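Local coordinates for protein pyruvate kinase (Pyrobaculum aerophilum, PDB 3QTG) that catalyses the final step of glycolysis, transferring the phosphate of phosphoenolpyruvate to ADP to give pyruvate and ATP, at residues A[364-369]-A[443-448]; A[357-362]-A[453-458]; A[353-358]-A[391-396]; A[378-383]-A[421-426]. All blocks are in the same frame, centred on the assembly; numbering follows the deposited sequence.

Contact 1 of 4, residues A[364-369]-A[443-448]; sequences KGLVEL and PFVATY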
loop_
_atom_site.group_PDB
_atom_site.type_symbol
_atom_site.label_atom_id
_atom_site.label_comp_id
_atom_site.label_asym_id
_atom_site.label_seq_id
_atom_site.Cartn_x
_atom_site.Cartn_y
_atom_site.Cartn_z
ATOM N N LYS A 364 -2.543 -11.332 -14.972
ATOM C CA LYS A 364 -2.242 -10.959 -13.588
ATOM C C LYS A 364 -3.447 -11.184 -12.657
ATOM O O LYS A 364 -3.297 -11.769 -11.584
ATOM C CB LYS A 364 -1.816 -9.488 -13.519
ATOM C CG LYS A 364 -1.388 -9.038 -12.150
ATOM C CD LYS A 364 -0.729 -7.687 -12.221
ATOM C CE LYS A 364 -0.333 -7.167 -10.839
ATOM N NZ LYS A 364 -1.551 -6.606 -10.127
ATOM N N GLY A 365 -4.623 -10.701 -13.068
ATOM C CA GLY A 365 -5.856 -10.852 -12.286
ATOM C C GLY A 365 -6.214 -12.308 -12.060
ATOM O O GLY A 365 -6.588 -12.688 -10.964
ATOM N N LEU A 366 -6.065 -13.127 -13.099
ATOM C CA LEU A 366 -6.201 -14.585 -12.981
ATOM C C LEU A 366 -5.256 -15.251 -11.982
ATOM O O LEU A 366 -5.675 -16.095 -11.177
ATOM C CB LEU A 366 -6.047 -15.254 -14.339
ATOM C CG LEU A 366 -7.300 -15.947 -14.851
ATOM C CD1 LEU A 366 -8.543 -15.012 -14.816
ATOM C CD2 LEU A 366 -7.007 -16.447 -16.232
ATOM N N VAL A 367 -3.985 -14.874 -12.037
ATOM C CA VAL A 367 -2.958 -15.473 -11.182
ATOM C C VAL A 367 -3.239 -15.134 -9.702
ATOM O O VAL A 367 -3.182 -16.014 -8.846
ATOM C CB VAL A 367 -1.543 -15.025 -11.616
ATOM C CG1 VAL A 367 -0.513 -15.256 -10.499
ATOM C CG2 VAL A 367 -1.138 -15.725 -12.928
ATOM N N GLU A 368 -3.548 -13.867 -9.432
ATOM C CA GLU A 368 -3.877 -13.402 -8.086
ATOM C C GLU A 368 -5.166 -14.026 -7.593
ATOM O O GLU A 368 -5.270 -14.384 -6.427
ATOM C CB GLU A 368 -3.931 -11.868 -8.034
ATOM C CG GLU A 368 -2.556 -11.276 -8.325
ATOM C CD GLU A 368 -2.481 -9.760 -8.307
ATOM O OE1 GLU A 368 -3.529 -9.071 -8.455
ATOM O OE2 GLU A 368 -1.334 -9.265 -8.171
ATOM N N LEU A 369 -6.127 -14.213 -8.494
ATOM C CA LEU A 369 -7.351 -14.889 -8.129
ATOM C C LEU A 369 -7.049 -16.325 -7.729
ATOM O O LEU A 369 -7.426 -16.745 -6.647
ATOM C CB LEU A 369 -8.410 -14.805 -9.244
ATOM C CG LEU A 369 -9.767 -15.491 -8.982
ATOM C CD1 LEU A 369 -10.618 -14.760 -7.910
ATOM C CD2 LEU A 369 -10.545 -15.627 -10.309
ATOM N N PRO A 443 -9.684 -26.601 -5.713
ATOM C CA PRO A 443 -10.141 -25.557 -6.634
ATOM C C PRO A 443 -9.329 -25.443 -7.939
ATOM O O PRO A 443 -8.122 -25.746 -7.970
ATOM C CB PRO A 443 -10.012 -24.265 -5.799
ATOM C CG PRO A 443 -9.708 -24.696 -4.391
ATOM C CD PRO A 443 -8.992 -26.008 -4.554
ATOM N N PHE A 444 -9.999 -25.033 -9.017
ATOM C CA PHE A 444 -9.299 -24.683 -10.254
ATOM C C PHE A 444 -9.796 -23.378 -10.895
ATOM O O PHE A 444 -10.941 -22.955 -10.674
ATOM C CB PHE A 444 -9.258 -25.849 -11.257
ATOM C CG PHE A 444 -10.586 -26.161 -11.912
ATOM C CD1 PHE A 444 -11.116 -25.323 -12.895
ATOM C CD2 PHE A 444 -11.284 -27.324 -11.575
ATOM C CE1 PHE A 444 -12.335 -25.605 -13.503
ATOM C CE2 PHE A 444 -12.525 -27.628 -12.178
ATOM C CZ PHE A 444 -13.051 -26.765 -13.140
ATOM N N VAL A 445 -8.892 -22.752 -11.656
ATOM C CA VAL A 445 -9.155 -21.616 -12.521
ATOM C C VAL A 445 -8.655 -22.018 -13.908
ATOM O O VAL A 445 -7.434 -22.110 -14.133
ATOM C CB VAL A 445 -8.413 -20.349 -12.035
ATOM C CG1 VAL A 445 -8.532 -19.202 -13.050
ATOM C CG2 VAL A 445 -8.894 -19.901 -10.648
ATOM N N ALA A 446 -9.589 -22.277 -14.828
ATOM C CA ALA A 446 -9.271 -22.758 -16.166
ATOM C C ALA A 446 -9.589 -21.699 -17.223
ATOM O O ALA A 446 -10.675 -21.155 -17.220
ATOM C CB ALA A 446 -10.038 -24.051 -16.454
ATOM N N THR A 447 -8.637 -21.413 -18.119
ATOM C CA THR A 447 -8.822 -20.393 -19.174
ATOM C C THR A 447 -8.332 -20.737 -20.565
ATOM O O THR A 447 -7.467 -21.584 -20.759
ATOM C CB THR A 447 -8.019 -19.076 -18.932
ATOM O OG1 THR A 447 -6.907 -19.297 -18.046
ATOM C CG2 THR A 447 -8.868 -18.005 -18.468
ATOM N N TYR A 448 -8.864 -19.995 -21.522
ATOM C CA TYR A 448 -8.217 -19.767 -22.802
ATOM C C TYR A 448 -8.522 -18.331 -23.253
ATOM O O TYR A 448 -9.470 -17.686 -22.756
ATOM C CB TYR A 448 -8.662 -20.797 -23.866
ATOM C CG TYR A 448 -10.119 -20.709 -24.257
ATOM C CD1 TYR A 448 -10.569 -19.688 -25.089
ATOM C CD2 TYR A 448 -11.048 -21.643 -23.798
ATOM C CE1 TYR A 448 -11.901 -19.577 -25.450
ATOM C CE2 TYR A 448 -12.389 -21.553 -24.163
ATOM C CZ TYR A 448 -12.799 -20.510 -24.994
ATOM O OH TYR A 448 -14.112 -20.366 -25.362
#

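Contact 2 of 4, residues A[357-362]-A[453-458]; sequences NSRDRF and GVHSVK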
loop_
_atom_site.group_PDB
_atom_site.type_symbol
_atom_site.label_atom_id
_atom_site.label_comp_id
_atom_site.label_asym_id
_atom_site.label_seq_id
_atom_site.Cartn_x
_atom_site.Cartn_y
_atom_site.Cartn_z
ATOM N N ASN A 357 -0.367 -4.243 -21.634
ATOM C CA ASN A 357 -1.679 -4.243 -22.274
ATOM C C ASN A 357 -2.785 -4.849 -21.412
ATOM O O ASN A 357 -2.573 -5.188 -20.238
ATOM C CB ASN A 357 -1.622 -4.896 -23.672
ATOM C CG ASN A 357 -1.048 -6.301 -23.641
ATOM O OD1 ASN A 357 -1.432 -7.137 -22.807
ATOM N ND2 ASN A 357 -0.117 -6.572 -24.553
ATOM N N SER A 358 -3.960 -4.966 -22.017
ATOM C CA SER A 358 -5.142 -5.514 -21.383
ATOM C C SER A 358 -4.975 -6.987 -21.076
ATOM O O SER A 358 -5.467 -7.473 -20.070
ATOM C CB SER A 358 -6.348 -5.341 -22.307
ATOM O OG SER A 358 -7.118 -4.261 -21.856
ATOM N N ARG A 359 -4.313 -7.698 -21.973
ATOM C CA ARG A 359 -4.094 -9.123 -21.786
ATOM C C ARG A 359 -3.222 -9.405 -20.571
ATOM O O ARG A 359 -3.453 -10.389 -19.863
ATOM C CB ARG A 359 -3.535 -9.756 -23.055
ATOM C CG ARG A 359 -4.570 -9.872 -24.164
ATOM C CD ARG A 359 -3.946 -10.365 -25.471
ATOM N NE ARG A 359 -3.141 -9.307 -26.075
ATOM C CZ ARG A 359 -2.050 -9.506 -26.814
ATOM N NH1 ARG A 359 -1.623 -10.736 -27.079
ATOM N NH2 ARG A 359 -1.387 -8.462 -27.310
ATOM N N ASP A 360 -2.247 -8.527 -20.329
ATOM C CA ASP A 360 -1.405 -8.580 -19.132
ATOM C C ASP A 360 -2.247 -8.418 -17.872
ATOM O O ASP A 360 -2.090 -9.201 -16.948
ATOM C CB ASP A 360 -0.317 -7.496 -19.154
ATOM C CG ASP A 360 0.880 -7.848 -20.068
ATOM O OD1 ASP A 360 1.029 -9.016 -20.534
ATOM O OD2 ASP A 360 1.682 -6.915 -20.318
ATOM N N ARG A 361 -3.125 -7.406 -17.841
ATOM C CA ARG A 361 -4.022 -7.169 -16.700
ATOM C C ARG A 361 -4.916 -8.383 -16.479
ATOM O O ARG A 361 -5.065 -8.818 -15.357
ATOM C CB ARG A 361 -4.857 -5.891 -16.871
ATOM C CG ARG A 361 -4.010 -4.690 -17.241
ATOM C CD ARG A 361 -4.759 -3.346 -17.194
ATOM N NE ARG A 361 -3.807 -2.260 -17.411
ATOM C CZ ARG A 361 -3.195 -1.596 -16.431
ATOM N NH1 ARG A 361 -3.451 -1.887 -15.149
ATOM N NH2 ARG A 361 -2.325 -0.632 -16.736
ATOM N N PHE A 362 -5.458 -8.958 -17.552
ATOM C CA PHE A 362 -6.254 -10.194 -17.450
ATOM C C PHE A 362 -5.463 -11.324 -16.777
ATOM O O PHE A 362 -5.948 -11.940 -15.810
ATOM C CB PHE A 362 -6.743 -10.643 -18.836
ATOM C CG PHE A 362 -7.476 -11.975 -18.848
ATOM C CD1 PHE A 362 -8.809 -12.054 -18.473
ATOM C CD2 PHE A 362 -6.833 -13.134 -19.265
ATOM C CE1 PHE A 362 -9.493 -13.262 -18.510
ATOM C CE2 PHE A 362 -7.490 -14.347 -19.307
ATOM C CZ PHE A 362 -8.839 -14.417 -18.922
ATOM N N GLY A 453 -10.412 -12.029 -29.267
ATOM C CA GLY A 453 -11.487 -13.002 -29.011
ATOM C C GLY A 453 -12.069 -12.938 -27.601
ATOM O O GLY A 453 -11.579 -12.197 -26.742
ATOM N N VAL A 454 -13.124 -13.714 -27.365
ATOM C CA VAL A 454 -13.628 -13.924 -26.001
ATOM C C VAL A 454 -12.592 -14.705 -25.203
ATOM O O VAL A 454 -12.107 -15.743 -25.660
ATOM C CB VAL A 454 -15.009 -14.639 -25.970
ATOM C CG1 VAL A 454 -14.868 -16.200 -25.916
ATOM C CG2 VAL A 454 -15.835 -14.149 -24.787
ATOM N N HIS A 455 -12.205 -14.166 -24.050
ATOM C CA HIS A 455 -11.453 -14.927 -23.064
ATOM C C HIS A 455 -12.464 -15.639 -22.161
ATOM O O HIS A 455 -13.462 -15.056 -21.743
ATOM C CB HIS A 455 -10.514 -14.025 -22.255
ATOM C CG HIS A 455 -9.398 -13.429 -23.062
ATOM N ND1 HIS A 455 -9.602 -12.790 -24.271
ATOM C CD2 HIS A 455 -8.071 -13.350 -22.820
ATOM C CE1 HIS A 455 -8.447 -12.369 -24.748
ATOM N NE2 HIS A 455 -7.503 -12.682 -23.879
ATOM N N SER A 456 -12.224 -16.916 -21.913
ATOM C CA SER A 456 -13.140 -17.728 -21.133
ATOM C C SER A 456 -12.451 -18.186 -19.867
ATOM O O SER A 456 -11.279 -18.516 -19.895
ATOM C CB SER A 456 -13.627 -18.927 -21.950
ATOM O OG SER A 456 -14.597 -19.673 -21.217
ATOM N N VAL A 457 -13.171 -18.165 -18.748
ATOM C CA VAL A 457 -12.644 -18.633 -17.463
ATOM C C VAL A 457 -13.719 -19.533 -16.869
ATOM O O VAL A 457 -14.889 -19.139 -16.831
ATOM C CB VAL A 457 -12.371 -17.448 -16.472
ATOM C CG1 VAL A 457 -11.587 -17.903 -15.244
ATOM C CG2 VAL A 457 -11.639 -16.267 -17.177
ATOM N N LYS A 458 -13.335 -20.736 -16.443
ATOM C CA LYS A 458 -14.203 -21.630 -15.651
ATOM C C LYS A 458 -13.573 -21.732 -14.267
ATOM O O LYS A 458 -12.418 -22.100 -14.143
ATOM C CB LYS A 458 -14.304 -23.042 -16.249
ATOM C CG LYS A 458 -14.841 -23.164 -17.670
ATOM C CD LYS A 458 -16.288 -22.696 -17.752
ATOM C CE LYS A 458 -17.005 -23.371 -18.925
ATOM N NZ LYS A 458 -17.965 -22.439 -19.565
#

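Contact 3 of 4, residues A[353-358]-A[391-396]; sequences PLLQNS and AKFRPR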
loop_
_atom_site.group_PDB
_atom_site.type_symbol
_atom_site.label_atom_id
_atom_site.label_comp_id
_atom_site.label_asym_id
_atom_site.label_seq_id
_atom_site.Cartn_x
_atom_site.Cartn_y
_atom_site.Cartn_z
ATOM N N PRO A 353 6.290 -8.383 -13.468
ATOM C CA PRO A 353 6.457 -7.775 -14.786
ATOM C C PRO A 353 5.617 -6.507 -14.987
ATOM O O PRO A 353 4.577 -6.336 -14.352
ATOM C CB PRO A 353 6.006 -8.869 -15.759
ATOM C CG PRO A 353 5.265 -9.831 -14.980
ATOM C CD PRO A 353 5.559 -9.659 -13.518
ATOM N N LEU A 354 6.096 -5.634 -15.863
ATOM C CA LEU A 354 5.346 -4.487 -16.349
ATOM C C LEU A 354 4.061 -4.927 -17.048
ATOM O O LEU A 354 4.033 -5.952 -17.748
ATOM C CB LEU A 354 6.202 -3.669 -17.329
ATOM C CG LEU A 354 7.427 -2.993 -16.707
ATOM C CD1 LEU A 354 8.234 -2.257 -17.753
ATOM C CD2 LEU A 354 6.985 -2.034 -15.596
ATOM N N LEU A 355 2.999 -4.150 -16.835
ATOM C CA LEU A 355 1.720 -4.379 -17.500
ATOM C C LEU A 355 1.727 -3.489 -18.728
ATOM O O LEU A 355 1.755 -2.260 -18.615
ATOM C CB LEU A 355 0.546 -4.019 -16.574
ATOM C CG LEU A 355 0.412 -4.810 -15.270
ATOM C CD1 LEU A 355 -0.517 -4.114 -14.292
ATOM C CD2 LEU A 355 -0.063 -6.231 -15.551
ATOM N N GLN A 356 1.718 -4.097 -19.899
ATOM C CA GLN A 356 1.826 -3.309 -21.117
ATOM C C GLN A 356 0.565 -3.353 -21.981
ATOM O O GLN A 356 0.428 -2.572 -22.923
ATOM C CB GLN A 356 3.093 -3.679 -21.889
ATOM C CG GLN A 356 4.353 -3.081 -21.217
ATOM C CD GLN A 356 5.661 -3.593 -21.794
ATOM O OE1 GLN A 356 5.907 -4.806 -21.833
ATOM N NE2 GLN A 356 6.524 -2.665 -22.229
ATOM N N ASN A 357 -0.367 -4.243 -21.634
ATOM C CA ASN A 357 -1.679 -4.243 -22.274
ATOM C C ASN A 357 -2.785 -4.849 -21.412
ATOM O O ASN A 357 -2.573 -5.188 -20.238
ATOM C CB ASN A 357 -1.622 -4.896 -23.672
ATOM C CG ASN A 357 -1.048 -6.301 -23.641
ATOM O OD1 ASN A 357 -1.432 -7.137 -22.807
ATOM N ND2 ASN A 357 -0.117 -6.572 -24.553
ATOM N N SER A 358 -3.960 -4.966 -22.017
ATOM C CA SER A 358 -5.142 -5.514 -21.383
ATOM C C SER A 358 -4.975 -6.987 -21.076
ATOM O O SER A 358 -5.467 -7.473 -20.070
ATOM C CB SER A 358 -6.348 -5.341 -22.307
ATOM O OG SER A 358 -7.118 -4.261 -21.856
ATOM N N ALA A 391 2.609 -17.492 -16.803
ATOM C CA ALA A 391 3.863 -17.858 -16.132
ATOM C C ALA A 391 4.684 -16.675 -15.664
ATOM O O ALA A 391 5.322 -16.738 -14.606
ATOM C CB ALA A 391 4.718 -18.781 -17.014
ATOM N N LYS A 392 4.683 -15.595 -16.439
ATOM C CA LYS A 392 5.568 -14.467 -16.106
ATOM C C LYS A 392 5.139 -13.771 -14.834
ATOM O O LYS A 392 5.930 -13.042 -14.245
ATOM C CB LYS A 392 5.693 -13.464 -17.252
ATOM C CG LYS A 392 4.483 -12.603 -17.484
ATOM C CD LYS A 392 4.629 -11.818 -18.770
ATOM C CE LYS A 392 3.630 -10.682 -18.775
ATOM N NZ LYS A 392 3.677 -9.966 -20.056
ATOM N N PHE A 393 3.884 -13.990 -14.417
ATOM C CA PHE A 393 3.411 -13.420 -13.158
ATOM C C PHE A 393 3.673 -14.359 -12.014
ATOM O O PHE A 393 3.236 -14.092 -10.910
ATOM C CB PHE A 393 1.925 -13.011 -13.223
ATOM C CG PHE A 393 1.671 -11.864 -14.164
ATOM C CD1 PHE A 393 1.977 -10.558 -13.790
ATOM C CD2 PHE A 393 1.170 -12.099 -15.440
ATOM C CE1 PHE A 393 1.757 -9.500 -14.677
ATOM C CE2 PHE A 393 0.942 -11.064 -16.311
ATOM C CZ PHE A 393 1.232 -9.757 -15.921
ATOM N N ARG A 394 4.377 -15.465 -12.281
ATOM C CA ARG A 394 4.907 -16.327 -11.218
ATOM C C ARG A 394 3.825 -16.947 -10.311
ATOM O O ARG A 394 3.855 -16.793 -9.079
ATOM C CB ARG A 394 6.001 -15.599 -10.409
ATOM C CG ARG A 394 7.301 -15.310 -11.223
ATOM C CD ARG A 394 7.907 -16.607 -11.734
ATOM N NE ARG A 394 9.222 -16.501 -12.393
ATOM C CZ ARG A 394 9.393 -16.468 -13.705
ATOM N NH1 ARG A 394 8.322 -16.477 -14.474
ATOM N NH2 ARG A 394 10.627 -16.414 -14.251
ATOM N N PRO A 395 2.878 -17.688 -10.921
ATOM C CA PRO A 395 1.921 -18.451 -10.082
ATOM C C PRO A 395 2.694 -19.444 -9.217
ATOM O O PRO A 395 3.752 -19.934 -9.644
ATOM C CB PRO A 395 1.070 -19.193 -11.108
ATOM C CG PRO A 395 1.994 -19.225 -12.396
ATOM C CD PRO A 395 2.675 -17.917 -12.363
ATOM N N ARG A 396 2.181 -19.748 -8.027
ATOM C CA ARG A 396 2.965 -20.433 -7.014
ATOM C C ARG A 396 2.717 -21.928 -7.013
ATOM O O ARG A 396 3.205 -22.648 -6.136
ATOM C CB ARG A 396 2.662 -19.860 -5.618
ATOM C CG ARG A 396 3.310 -18.531 -5.305
ATOM C CD ARG A 396 4.802 -18.700 -5.245
ATOM N NE ARG A 396 5.430 -17.766 -4.307
ATOM C CZ ARG A 396 6.065 -16.655 -4.672
ATOM N NH1 ARG A 396 6.153 -16.329 -5.962
ATOM N NH2 ARG A 396 6.607 -15.879 -3.744
HETATM O O HOH W 1 5.836 -7.648 -19.072
#

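Contact 4 of 4, residues A[378-383]-A[421-426]; sequences LVFSMS and LYIPAE. With SO4 (sulfate ion), chain C.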
loop_
_atom_site.group_PDB
_atom_site.type_symbol
_atom_site.label_atom_id
_atom_site.label_comp_id
_atom_site.label_asym_id
_atom_site.label_seq_id
_atom_site.Cartn_x
_atom_site.Cartn_y
_atom_site.Cartn_z
ATOM N N LEU A 378 -5.279 -23.870 -15.062
ATOM C CA LEU A 378 -5.287 -24.691 -16.261
ATOM C C LEU A 378 -5.440 -23.754 -17.445
ATOM O O LEU A 378 -6.253 -22.849 -17.394
ATOM C CB LEU A 378 -6.476 -25.670 -16.225
ATOM C CG LEU A 378 -6.467 -26.927 -15.354
ATOM C CD1 LEU A 378 -6.175 -26.630 -13.884
ATOM C CD2 LEU A 378 -7.839 -27.626 -15.484
ATOM N N VAL A 379 -4.659 -23.952 -18.500
ATOM C CA VAL A 379 -4.728 -23.101 -19.696
ATOM C C VAL A 379 -4.801 -23.966 -20.932
ATOM O O VAL A 379 -3.990 -24.895 -21.084
ATOM C CB VAL A 379 -3.440 -22.222 -19.903
ATOM C CG1 VAL A 379 -3.666 -21.147 -20.972
ATOM C CG2 VAL A 379 -2.975 -21.599 -18.623
ATOM N N PHE A 380 -5.733 -23.651 -21.832
ATOM C CA PHE A 380 -5.668 -24.181 -23.185
ATOM C C PHE A 380 -5.097 -23.139 -24.149
ATOM O O PHE A 380 -5.608 -22.023 -24.297
ATOM C CB PHE A 380 -6.979 -24.803 -23.694
ATOM C CG PHE A 380 -6.756 -25.836 -24.784
ATOM C CD1 PHE A 380 -6.440 -27.152 -24.459
ATOM C CD2 PHE A 380 -6.815 -25.480 -26.125
ATOM C CE1 PHE A 380 -6.213 -28.110 -25.459
ATOM C CE2 PHE A 380 -6.564 -26.428 -27.136
ATOM C CZ PHE A 380 -6.263 -27.742 -26.792
ATOM N N SER A 381 -4.002 -23.529 -24.786
ATOM C CA SER A 381 -3.159 -22.599 -25.497
ATOM C C SER A 381 -2.746 -23.215 -26.827
ATOM O O SER A 381 -2.194 -24.309 -26.851
ATOM C CB SER A 381 -1.936 -22.286 -24.630
ATOM O OG SER A 381 -1.246 -21.147 -25.092
ATOM N N MET A 382 -3.042 -22.516 -27.922
ATOM C CA MET A 382 -2.708 -22.974 -29.275
ATOM C C MET A 382 -1.212 -22.842 -29.586
ATOM O O MET A 382 -0.594 -23.792 -30.063
ATOM C CB MET A 382 -3.527 -22.218 -30.329
ATOM C CG MET A 382 -5.023 -22.513 -30.308
ATOM S SD MET A 382 -5.432 -24.273 -30.289
ATOM C CE MET A 382 -7.154 -24.272 -30.824
ATOM N N SER A 383 -0.648 -21.669 -29.313
ATOM C CA SER A 383 0.743 -21.373 -29.635
ATOM C C SER A 383 1.637 -21.197 -28.413
ATOM O O SER A 383 2.821 -20.920 -28.555
ATOM C CB SER A 383 0.819 -20.102 -30.496
ATOM O OG SER A 383 0.087 -20.280 -31.705
ATOM N N LEU A 421 0.847 -30.522 -21.695
ATOM C CA LEU A 421 0.179 -31.776 -22.011
ATOM C C LEU A 421 -0.282 -31.716 -23.456
ATOM O O LEU A 421 -0.957 -30.770 -23.863
ATOM C CB LEU A 421 -1.044 -31.964 -21.102
ATOM C CG LEU A 421 -0.792 -31.943 -19.586
ATOM C CD1 LEU A 421 -2.031 -31.552 -18.814
ATOM C CD2 LEU A 421 -0.235 -33.287 -19.096
ATOM N N TYR A 422 0.096 -32.722 -24.234
ATOM C CA TYR A 422 -0.377 -32.828 -25.602
ATOM C C TYR A 422 -1.834 -33.273 -25.587
ATOM O O TYR A 422 -2.144 -34.376 -25.130
ATOM C CB TYR A 422 0.478 -33.796 -26.413
ATOM C CG TYR A 422 -0.058 -34.013 -27.811
ATOM C CD1 TYR A 422 0.017 -33.003 -28.769
ATOM C CD2 TYR A 422 -0.659 -35.217 -28.164
ATOM C CE1 TYR A 422 -0.483 -33.191 -30.056
ATOM C CE2 TYR A 422 -1.160 -35.421 -29.443
ATOM C CZ TYR A 422 -1.072 -34.403 -30.384
ATOM O OH TYR A 422 -1.576 -34.600 -31.654
ATOM N N ILE A 423 -2.718 -32.392 -26.062
ATOM C CA ILE A 423 -4.161 -32.652 -26.131
ATOM C C ILE A 423 -4.718 -32.175 -27.484
ATOM O O ILE A 423 -4.922 -30.977 -27.675
ATOM C CB ILE A 423 -4.934 -31.956 -24.971
ATOM C CG1 ILE A 423 -4.434 -32.449 -23.612
ATOM C CG2 ILE A 423 -6.452 -32.197 -25.088
ATOM C CD1 ILE A 423 -4.973 -31.658 -22.445
ATOM N N PRO A 424 -4.955 -33.116 -28.430
ATOM C CA PRO A 424 -5.646 -32.811 -29.687
ATOM C C PRO A 424 -7.070 -32.301 -29.424
ATOM O O PRO A 424 -7.782 -32.872 -28.589
ATOM C CB PRO A 424 -5.696 -34.165 -30.399
ATOM C CG PRO A 424 -4.621 -34.983 -29.761
ATOM C CD PRO A 424 -4.563 -34.536 -28.350
ATOM N N ALA A 425 -7.460 -31.224 -30.106
ATOM C CA ALA A 425 -8.782 -30.595 -29.923
ATOM C C ALA A 425 -9.150 -29.741 -31.128
ATOM O O ALA A 425 -8.263 -29.210 -31.813
ATOM C CB ALA A 425 -8.819 -29.750 -28.644
ATOM N N GLU A 426 -10.452 -29.594 -31.376
ATOM C CA GLU A 426 -10.928 -28.953 -32.605
ATOM C C GLU A 426 -10.965 -27.443 -32.456
ATOM O O GLU A 426 -10.843 -26.702 -33.437
ATOM C CB GLU A 426 -12.308 -29.497 -33.009
ATOM C CG GLU A 426 -12.568 -29.539 -34.541
ATOM C CD GLU A 426 -11.316 -29.883 -35.367
ATOM O OE1 GLU A 426 -10.860 -31.053 -35.319
ATOM O OE2 GLU A 426 -10.785 -28.976 -36.060
HETATM S S SO4 C . -2.716 -18.977 -27.376
HETATM O O1 SO4 C . -3.699 -19.985 -27.702
HETATM O O2 SO4 C . -1.483 -19.277 -28.117
HETATM O O3 SO4 C . -2.423 -18.986 -25.943
HETATM O O4 SO4 C . -3.158 -17.628 -27.728
#

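Contact 1 of 4, residues A[364-369]-A[443-448]
Val-445 sets CG1 anti to the backbone N (chi1 172°), which turns that methyl from strand 444-448 toward helix 358-373, where CG1 meets Leu-366 CG at 3.9 Å with the two side chains slanting across each other. Further along the strand, Leu-366 and Thr-447 meet tip to tip, the leucine offering its CD2 methyl. Both first torsions here lie off the staggered positions (Leu-366 chi1 -115°, Thr-447 chi1 22°), and the two methyls are modelled too close, so the detail of this meeting is doubtful. Alternation along the strand explains the choice of residues: Val-445 and Thr-447 point to the helix, while Ala-446 between them faces helix 428-439 on the other side of the sheet. Branched aliphatic chains such as Leu-366 and Val-445 suit a buried helix-sheet interface, since they fill it without needing polar partners; the Thr-447 hydroxyl, as modelled, is buried with no partner. Cohesion therefore rests on apolar packing and water exclusion round Leu-366 and Val-445, with the Thr-447 end uncertain.

Contact 2 of 4, residues A[357-362]-A[453-458]
Phe-362 and His-455 meet as a T-shaped pair: the imidazole turns its edge to one face of the phenyl ring, with planes at 76° and centroids 4.9 Å apart. The leading atom is His-455 CD2, 3.7 Å from Phe-362 CE2 and displaced toward the rim, while His-455 CB makes an off-centre CH-pi contact with the same ring. Phe-362 reaches this position because its CG stands anti to the backbone N (chi1 175°), projecting the ring toward the strand. There its edge also receives Val-457 CG2, 3.8 Å from Phe-362 CZ. The imidazole is steadied by His-455 ND1, which donates to Gly-453 O (3.2 Å) close to the ring plane but from above the carbonyl plane. Arg-359 crosses it at about a right angle, contributing aliphatic CG. An alanine in place of Phe-362 would probably leave the His-455 edge without its aromatic face and open a gap beside Val-457. Asn-357 N-caps this helix, 358-373, its OD1 accepting from Asp-360 N (3.0 Å). The axes of 358-362 and 455-458 run almost parallel (1°), 12.0 Å apart at closest; the strand pairs antiparallel with 444-448 and also with a strand of the second subunit, continuing the sheet.

Contact 3 of 4, residues A[353-358]-A[391-396]
The type I turn Ala-391 to Arg-394, at the end of helix 385-391, packs on the extended connection leading into helix 358-373. Pro-353 lies over one face of the Phe-393 ring, with Pro-353 CG 3.5 Å from Phe-393 CE1. Pro-353 CG also rests 3.8 Å from Lys-392 CG, near that residue's backbone oxygen. The Leu-355 side chain crosses that of Phe-393 at about a right angle, Leu-355 CD2 lying 3.8 Å from Phe-393 CZ. Rigid proline suits a place over an aromatic ring. The turn is closed at Ala-391 O, which accepts from Arg-394 N at 2.8 Å and, from the opposite face of the carbonyl plane, from Arg-394 NH1 at 3.0 Å. Lys-392, extended beyond CG, carries its ammonium past the proline to a salt bridge with Asp-360; a water joins Leu-354 O to Lys-392 NZ, the latter bond weak. Apolar packing thus joins the two loops, and the Lys-392 to Asp-360 salt bridge links the 391-396 loop to the helix.

Contact 4 of 4, residues A[378-383]-A[421-426]
The ring of Phe-380 presents its edge to the 421-426 segment: Ile-423 O lies in the ring plane, 3.6 Å from Phe-380 CZ, an approach that sets the slightly positive ring hydrogens toward a carbonyl oxygen. Ala-425 CB comes obliquely to Phe-380 CZ, at 3.7 Å, and Ile-423 CB lies 4.1 Å from Phe-380 CE1. Phe-380 points its ring there because CG is anti to the backbone N (chi1 -155°, some way from ideal). Small Ala-425 lets the chain pass close to the ring. Replacing Phe-380 by an alanine is likely to leave Ile-423 and Ala-425 without their apolar partner and open a gap between the strand ends. Just past the ring the chain turns to grip a sulfate, probably from the crystallisation liquor. Ser-381 OG donates to sulfate O3 (2.6 Å). Met-382 N donates to sulfate O1 (2.6 Å). Ser-383 N reaches sulfate O2 (2.8 Å), and Thr-385 N, Leu-386 N and Tyr-428 OH add further bonds. An anion held by backbone N-H groups at the start of helix 385-391 would be favoured electrostatically, and its place is consistent with the effector phosphate site of related pyruvate kinases. Hydrophobic packing thus adjoins an anion site built from hydroxyls and amides.

In the fold
All four contacts belong to the C-terminal alpha/beta part of the subunit or the connection leading into it, away from the catalytic barrel sites. Contacts 1 and 2, with centres about 10 Å apart, set successive turns of helix 358-373 against neighbouring strands 444-448 and 455-460. Contact 3 lies about 12 Å from each, centre to centre; it begins on the connection just before that helix, sharing Asn-357 and Ser-358 with contact 2. Contact 4, its centre about 16 Å from that of contact 1, uses strands 376-380 and 418-422 of the same five-stranded sheet. Along the chain, contact 2 spans contact 1, which spans contact 4, while contact 3 crosses contact 1. The sheet runs on into the second subunit beyond strand 455-460, so contacts 1 and 2 lie at the interface with that subunit.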